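Local coordinates for protein citryl-spermidine/3,4-dihydroxybenzoyl-citryl-spermidine:spermidine ligase (Bacillus anthracis, PDB 3TO3) that catalyses the ATP-dependent condensation of spermidine with citryl-spermidine intermediates in the biosynthesis of the siderophore petrobactin, at residues 181-195 with 268-282. Residues are numbered along the deposited sequence; the frame is centred on the assembly and turned at random.
Sequences YGYEFMRPIKLIWIA and IIYLGESADDYCAQQ
Lys-190 forms a salt bridge with Asp-277, NZ to OD1 3.1 Å, meeting the carboxylate from above its plane. The same NZ donates to the carbonyl O of Ala-275 at 3.0 Å. The lysine chain bends at chi2 (-67°) and again at chi3, which brings its ammonium over the 274-277 turn. Ser-274 ties this turn down through both its backbone and its hydroxyl. Its OG accepts from Leu-191 N at 2.9 Å and donates to Asp-276 O, while its backbone N donates to Leu-191 O.

Beyond the turn, strands 192-195 and 268-273 pair antiparallel. Trp-193 N donates to Gly-272 O at 2.6 Å. Trp-193 O receives Leu-271 N and, weakly, Gly-272 N. Both residues therefore face Trp-193, a classic beta bulge. Ala-195 and Ile-269 exchange two backbone bonds. On the other side of the turn, Ile-189 and Tyr-278 do the same as a single bridge. A water then joins Arg-187 O to Ala-280 N.

Packing follows the pairing. Leu-191 CD1 sits over one face of the Tyr-278 ring, 3.9 Å from its centroid. Ile-192 CG2 meets the Tyr-270 ring at its edge, 3.8 Å from CE1. His-8 of the second subunit also packs edge-to-face with Tyr-270. Near the nucleotide, Gln-282 CA lies over a face of the Tyr-183 ring, 3.8 Å from the centroid. The Tyr-183 hydroxyl is bonded to Leu-157 O. Gln-282 touches ATP, while its OE1 is hydrogen-bonded by Asn-388.

The segments thus run side by side from a three-stranded sheet near the dimer partner to the ATP pocket. Backbone pairing fixes both flanks of the turn. Between them, the Lys-190 and Ser-274 bonds lie where the register shifts by two, consistent with a fixed course for the turn.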
loop_
_atom_site.group_PDB
_atom_site.type_symbol
_atom_site.label_atom_id
_atom_site.label_comp_id
_atom_site.label_asym_id
_atom_site.label_seq_id
_atom_site.Cartn_x
_atom_site.Cartn_y
_atom_site.Cartn_z
ATOM N N TYR B 181 8.331 -14.668 5.865
ATOM C CA TYR B 181 8.833 -14.901 4.523
ATOM C C TYR B 181 10.206 -14.382 4.133
ATOM O O TYR B 181 10.699 -14.731 3.055
ATOM C CB TYR B 181 7.785 -14.413 3.528
ATOM C CG TYR B 181 6.475 -15.023 3.855
ATOM C CD1 TYR B 181 6.289 -16.407 3.744
ATOM C CD2 TYR B 181 5.423 -14.246 4.301
ATOM C CE1 TYR B 181 5.067 -17.001 4.078
ATOM C CE2 TYR B 181 4.190 -14.823 4.626
ATOM C CZ TYR B 181 4.017 -16.194 4.512
ATOM O OH TYR B 181 2.809 -16.752 4.850
ATOM N N GLY B 182 10.847 -13.598 5.003
ATOM C CA GLY B 182 12.132 -13.017 4.651
ATOM C C GLY B 182 13.140 -14.153 4.577
ATOM O O GLY B 182 13.158 -15.055 5.431
ATOM N N TYR B 183 13.961 -14.133 3.538
ATOM C CA TYR B 183 14.846 -15.240 3.277
ATOM C C TYR B 183 15.890 -15.420 4.393
ATOM O O TYR B 183 16.442 -16.508 4.556
ATOM C CB TYR B 183 15.503 -15.093 1.898
ATOM C CG TYR B 183 16.665 -14.104 1.799
ATOM C CD1 TYR B 183 17.936 -14.433 2.286
ATOM C CD2 TYR B 183 16.505 -12.862 1.176
ATOM C CE1 TYR B 183 19.020 -13.536 2.176
ATOM C CE2 TYR B 183 17.580 -11.959 1.054
ATOM C CZ TYR B 183 18.830 -12.300 1.561
ATOM O OH TYR B 183 19.883 -11.411 1.454
ATOM N N GLU B 184 16.155 -14.368 5.163
ATOM C CA GLU B 184 17.121 -14.462 6.268
ATOM C C GLU B 184 16.673 -15.462 7.337
ATOM O O GLU B 184 17.507 -16.032 8.060
ATOM C CB GLU B 184 17.349 -13.100 6.962
ATOM C CG GLU B 184 17.801 -11.964 6.051
ATOM C CD GLU B 184 16.654 -11.029 5.652
ATOM O OE1 GLU B 184 15.525 -11.522 5.413
ATOM O OE2 GLU B 184 16.881 -9.799 5.597
ATOM N N PHE B 185 15.359 -15.635 7.467
ATOM C CA PHE B 185 14.821 -16.405 8.578
ATOM C C PHE B 185 14.589 -17.883 8.290
ATOM O O PHE B 185 14.316 -18.660 9.209
ATOM C CB PHE B 185 13.614 -15.693 9.184
ATOM C CG PHE B 185 13.866 -14.242 9.404
ATOM C CD1 PHE B 185 13.336 -13.292 8.537
ATOM C CD2 PHE B 185 14.711 -13.821 10.424
ATOM C CE1 PHE B 185 13.596 -11.939 8.716
ATOM C CE2 PHE B 185 14.969 -12.479 10.612
ATOM C CZ PHE B 185 14.387 -11.530 9.744
HETATM N N MSE B 186 14.735 -18.254 7.023
HETATM C CA MSE B 186 14.779 -19.663 6.595
HETATM C C MSE B 186 13.600 -20.448 7.102
HETATM O O MSE B 186 13.760 -21.564 7.586
HETATM C CB MSE B 186 16.044 -20.340 7.096
HETATM C CG MSE B 186 17.302 -19.877 6.413
HETATM SE SE MSE B 186 18.804 -20.983 6.975
HETATM C CE MSE B 186 19.046 -20.262 8.764
ATOM N N ARG B 187 12.427 -19.848 7.035
ATOM C CA ARG B 187 11.224 -20.484 7.533
ATOM C C ARG B 187 10.668 -21.387 6.445
ATOM O O ARG B 187 10.586 -20.986 5.295
ATOM C CB ARG B 187 10.198 -19.429 7.921
ATOM C CG ARG B 187 10.492 -18.755 9.247
ATOM C CD ARG B 187 9.984 -19.595 10.394
ATOM N NE ARG B 187 10.251 -18.969 11.682
ATOM C CZ ARG B 187 11.377 -19.132 12.376
ATOM N NH1 ARG B 187 12.348 -19.905 11.897
ATOM N NH2 ARG B 187 11.532 -18.519 13.548
ATOM N N PRO B 188 10.323 -22.627 6.799
ATOM C CA PRO B 188 9.730 -23.538 5.820
ATOM C C PRO B 188 8.323 -23.095 5.490
ATOM O O PRO B 188 7.607 -22.691 6.394
ATOM C CB PRO B 188 9.689 -24.867 6.560
ATOM C CG PRO B 188 10.684 -24.711 7.693
ATOM C CD PRO B 188 10.593 -23.282 8.086
ATOM N N ILE B 189 7.923 -23.168 4.223
ATOM C CA ILE B 189 6.557 -22.796 3.861
ATOM C C ILE B 189 5.992 -23.739 2.806
ATOM O O ILE B 189 6.738 -24.431 2.106
ATOM C CB ILE B 189 6.465 -21.334 3.377
ATOM C CG1 ILE B 189 6.770 -21.232 1.887
ATOM C CG2 ILE B 189 7.437 -20.455 4.154
ATOM C CD1 ILE B 189 7.418 -19.908 1.485
ATOM N N LYS B 190 4.670 -23.764 2.715
ATOM C CA LYS B 190 3.957 -24.640 1.799
ATOM C C LYS B 190 3.476 -23.791 0.673
ATOM O O LYS B 190 3.009 -22.690 0.904
ATOM C CB LYS B 190 2.701 -25.200 2.448
ATOM C CG LYS B 190 2.923 -25.955 3.693
ATOM C CD LYS B 190 3.667 -27.198 3.404
ATOM C CE LYS B 190 3.244 -28.276 4.371
ATOM N NZ LYS B 190 4.114 -29.448 4.151
ATOM N N LEU B 191 3.538 -24.311 -0.542
ATOM C CA LEU B 191 2.912 -23.638 -1.655
ATOM C C LEU B 191 1.435 -23.922 -1.554
ATOM O O LEU B 191 1.034 -24.969 -1.038
ATOM C CB LEU B 191 3.476 -24.141 -2.973
ATOM C CG LEU B 191 4.975 -23.890 -3.087
ATOM C CD1 LEU B 191 5.474 -24.401 -4.403
ATOM C CD2 LEU B 191 5.177 -22.439 -3.007
ATOM N N ILE B 192 0.632 -22.955 -1.986
ATOM C CA ILE B 192 -0.791 -23.162 -2.175
ATOM C C ILE B 192 -1.023 -23.627 -3.619
ATOM O O ILE B 192 -0.536 -22.998 -4.549
ATOM C CB ILE B 192 -1.566 -21.839 -1.938
ATOM C CG1 ILE B 192 -1.326 -21.310 -0.504
ATOM C CG2 ILE B 192 -3.041 -22.013 -2.310
ATOM C CD1 ILE B 192 -1.537 -22.326 0.625
ATOM N N TRP B 193 -1.742 -24.726 -3.805
ATOM C CA TRP B 193 -2.132 -25.170 -5.145
ATOM C C TRP B 193 -3.508 -24.669 -5.502
ATOM O O TRP B 193 -4.450 -24.847 -4.724
ATOM C CB TRP B 193 -2.150 -26.703 -5.232
ATOM C CG TRP B 193 -0.799 -27.286 -5.424
ATOM C CD1 TRP B 193 -0.036 -27.885 -4.482
ATOM C CD2 TRP B 193 -0.014 -27.258 -6.623
ATOM N NE1 TRP B 193 1.164 -28.250 -5.014
ATOM C CE2 TRP B 193 1.206 -27.878 -6.331
ATOM C CE3 TRP B 193 -0.240 -26.788 -7.922
ATOM C CZ2 TRP B 193 2.215 -28.047 -7.291
ATOM C CZ3 TRP B 193 0.740 -26.951 -8.862
ATOM C CH2 TRP B 193 1.966 -27.581 -8.544
ATOM N N ILE B 194 -3.637 -24.048 -6.676
ATOM C CA ILE B 194 -4.953 -23.672 -7.175
ATOM C C ILE B 194 -5.195 -24.290 -8.551
ATOM O O ILE B 194 -4.263 -24.560 -9.297
ATOM C CB ILE B 194 -5.155 -22.102 -7.308
ATOM C CG1 ILE B 194 -4.312 -21.545 -8.459
ATOM C CG2 ILE B 194 -4.880 -21.374 -6.000
ATOM C CD1 ILE B 194 -4.551 -20.117 -8.777
ATOM N N ALA B 195 -6.459 -24.502 -8.884
ATOM C CA ALA B 195 -6.837 -24.781 -10.245
ATOM C C ALA B 195 -7.210 -23.469 -10.914
ATOM O O ALA B 195 -7.905 -22.640 -10.331
ATOM C CB ALA B 195 -8.009 -25.745 -10.288
ATOM N N ILE B 268 -11.005 -19.650 -10.697
ATOM C CA ILE B 268 -9.928 -20.041 -9.804
ATOM C C ILE B 268 -10.503 -20.889 -8.670
ATOM O O ILE B 268 -11.535 -20.561 -8.074
ATOM C CB ILE B 268 -9.270 -18.816 -9.181
ATOM C CG1 ILE B 268 -8.259 -18.214 -10.122
ATOM C CG2 ILE B 268 -8.508 -19.192 -7.965
ATOM C CD1 ILE B 268 -7.752 -16.907 -9.543
ATOM N N ILE B 269 -9.861 -22.002 -8.369
ATOM C CA ILE B 269 -10.387 -22.862 -7.318
ATOM C C ILE B 269 -9.236 -23.273 -6.416
ATOM O O ILE B 269 -8.194 -23.745 -6.888
ATOM C CB ILE B 269 -11.031 -24.144 -7.876
ATOM C CG1 ILE B 269 -12.142 -23.823 -8.873
ATOM C CG2 ILE B 269 -11.555 -25.009 -6.746
ATOM C CD1 ILE B 269 -12.681 -25.041 -9.639
ATOM N N TYR B 270 -9.436 -23.087 -5.117
ATOM C CA TYR B 270 -8.440 -23.431 -4.137
ATOM C C TYR B 270 -8.422 -24.949 -3.943
ATOM O O TYR B 270 -9.449 -25.555 -3.690
ATOM C CB TYR B 270 -8.742 -22.710 -2.815
ATOM C CG TYR B 270 -7.959 -23.265 -1.645
ATOM C CD1 TYR B 270 -6.654 -22.882 -1.404
ATOM C CD2 TYR B 270 -8.531 -24.191 -0.783
ATOM C CE1 TYR B 270 -5.919 -23.434 -0.327
ATOM C CE2 TYR B 270 -7.817 -24.733 0.284
ATOM C CZ TYR B 270 -6.517 -24.348 0.509
ATOM O OH TYR B 270 -5.820 -24.909 1.569
ATOM N N LEU B 271 -7.246 -25.551 -4.045
ATOM C CA LEU B 271 -7.090 -26.988 -3.830
ATOM C C LEU B 271 -6.492 -27.301 -2.441
ATOM O O LEU B 271 -7.104 -28.012 -1.645
ATOM C CB LEU B 271 -6.307 -27.642 -4.967
ATOM C CG LEU B 271 -6.974 -27.300 -6.293
ATOM C CD1 LEU B 271 -6.062 -27.628 -7.513
ATOM C CD2 LEU B 271 -8.310 -28.023 -6.365
ATOM N N GLY B 272 -5.286 -26.815 -2.166
ATOM C CA GLY B 272 -4.661 -27.047 -0.867
ATOM C C GLY B 272 -3.171 -26.746 -0.849
ATOM O O GLY B 272 -2.675 -25.979 -1.671
ATOM N N GLU B 273 -2.447 -27.379 0.066
ATOM C CA GLU B 273 -1.042 -27.054 0.297
ATOM C C GLU B 273 -0.131 -28.104 -0.297
ATOM O O GLU B 273 -0.530 -29.256 -0.416
ATOM C CB GLU B 273 -0.784 -26.903 1.795
ATOM C CG GLU B 273 -1.826 -26.003 2.449
ATOM C CD GLU B 273 -1.554 -25.703 3.903
ATOM O OE1 GLU B 273 -2.074 -26.436 4.772
ATOM O OE2 GLU B 273 -0.845 -24.713 4.170
ATOM N N SER B 274 1.071 -27.712 -0.722
ATOM C CA SER B 274 2.001 -28.713 -1.235
ATOM C C SER B 274 2.379 -29.713 -0.148
ATOM O O SER B 274 2.314 -29.393 1.035
ATOM C CB SER B 274 3.248 -28.055 -1.823
ATOM O OG SER B 274 3.797 -27.127 -0.926
ATOM N N ALA B 275 2.740 -30.935 -0.545
ATOM C CA ALA B 275 3.224 -31.923 0.418
ATOM C C ALA B 275 4.586 -31.481 0.943
ATOM O O ALA B 275 4.868 -31.578 2.128
ATOM C CB ALA B 275 3.348 -33.355 -0.243
ATOM N N ASP B 276 5.439 -31.019 0.036
ATOM C CA ASP B 276 6.794 -30.608 0.396
ATOM C C ASP B 276 6.856 -29.202 1.019
ATOM O O ASP B 276 5.998 -28.341 0.769
ATOM C CB ASP B 276 7.737 -30.713 -0.824
ATOM C CG ASP B 276 7.890 -32.168 -1.335
ATOM O OD1 ASP B 276 7.452 -33.116 -0.638
ATOM O OD2 ASP B 276 8.464 -32.368 -2.429
ATOM N N ASP B 277 7.889 -28.992 1.819
ATOM C CA ASP B 277 8.211 -27.690 2.375
ATOM C C ASP B 277 9.187 -26.955 1.451
ATOM O O ASP B 277 10.048 -27.558 0.817
ATOM C CB ASP B 277 8.855 -27.860 3.748
ATOM C CG ASP B 277 7.862 -28.291 4.800
ATOM O OD1 ASP B 277 6.699 -27.858 4.731
ATOM O OD2 ASP B 277 8.232 -29.076 5.688
ATOM N N TYR B 278 9.032 -25.648 1.371
ATOM C CA TYR B 278 9.911 -24.844 0.562
ATOM C C TYR B 278 10.538 -23.775 1.423
ATOM O O TYR B 278 10.090 -23.474 2.538
ATOM C CB TYR B 278 9.168 -24.219 -0.625
ATOM C CG TYR B 278 8.820 -25.214 -1.713
ATOM C CD1 TYR B 278 9.552 -25.271 -2.883
ATOM C CD2 TYR B 278 7.759 -26.114 -1.555
ATOM C CE1 TYR B 278 9.245 -26.189 -3.875
ATOM C CE2 TYR B 278 7.439 -27.029 -2.539
ATOM C CZ TYR B 278 8.194 -27.064 -3.696
ATOM O OH TYR B 278 7.892 -27.968 -4.683
ATOM N N CYS B 279 11.598 -23.201 0.901
ATOM C CA CYS B 279 12.303 -22.180 1.627
ATOM C C CYS B 279 12.786 -21.138 0.614
ATOM O O CYS B 279 13.269 -21.501 -0.454
ATOM C CB CYS B 279 13.469 -22.856 2.316
ATOM S SG CYS B 279 14.416 -21.775 3.293
ATOM N N ALA B 280 12.633 -19.855 0.921
ATOM C CA ALA B 280 13.012 -18.800 -0.028
ATOM C C ALA B 280 14.504 -18.710 -0.212
ATOM O O ALA B 280 15.240 -18.970 0.724
ATOM C CB ALA B 280 12.483 -17.417 0.422
ATOM N N GLN B 281 14.926 -18.321 -1.417
ATOM C CA GLN B 281 16.301 -17.884 -1.703
ATOM C C GLN B 281 16.456 -16.355 -1.562
ATOM O O GLN B 281 15.544 -15.679 -1.098
ATOM C CB GLN B 281 16.689 -18.306 -3.112
ATOM C CG GLN B 281 16.503 -19.788 -3.345
ATOM C CD GLN B 281 17.077 -20.258 -4.680
ATOM O OE1 GLN B 281 16.627 -19.827 -5.747
ATOM N NE2 GLN B 281 18.076 -21.150 -4.623
ATOM N N GLN B 282 17.599 -15.812 -1.969
ATOM C CA GLN B 282 17.834 -14.372 -1.903
ATOM C C GLN B 282 16.757 -13.579 -2.603
ATOM O O GLN B 282 16.516 -12.433 -2.254
ATOM C CB GLN B 282 19.164 -14.012 -2.558
ATOM C CG GLN B 282 20.393 -14.243 -1.687
ATOM C CD GLN B 282 21.683 -13.882 -2.411
ATOM O OE1 GLN B 282 22.318 -12.882 -2.084
ATOM N NE2 GLN B 282 22.067 -14.692 -3.418
HETATM O O HOH W 1 11.354 -18.991 3.563
HETATM O O HOH W 2 2.191 -31.077 -3.512
#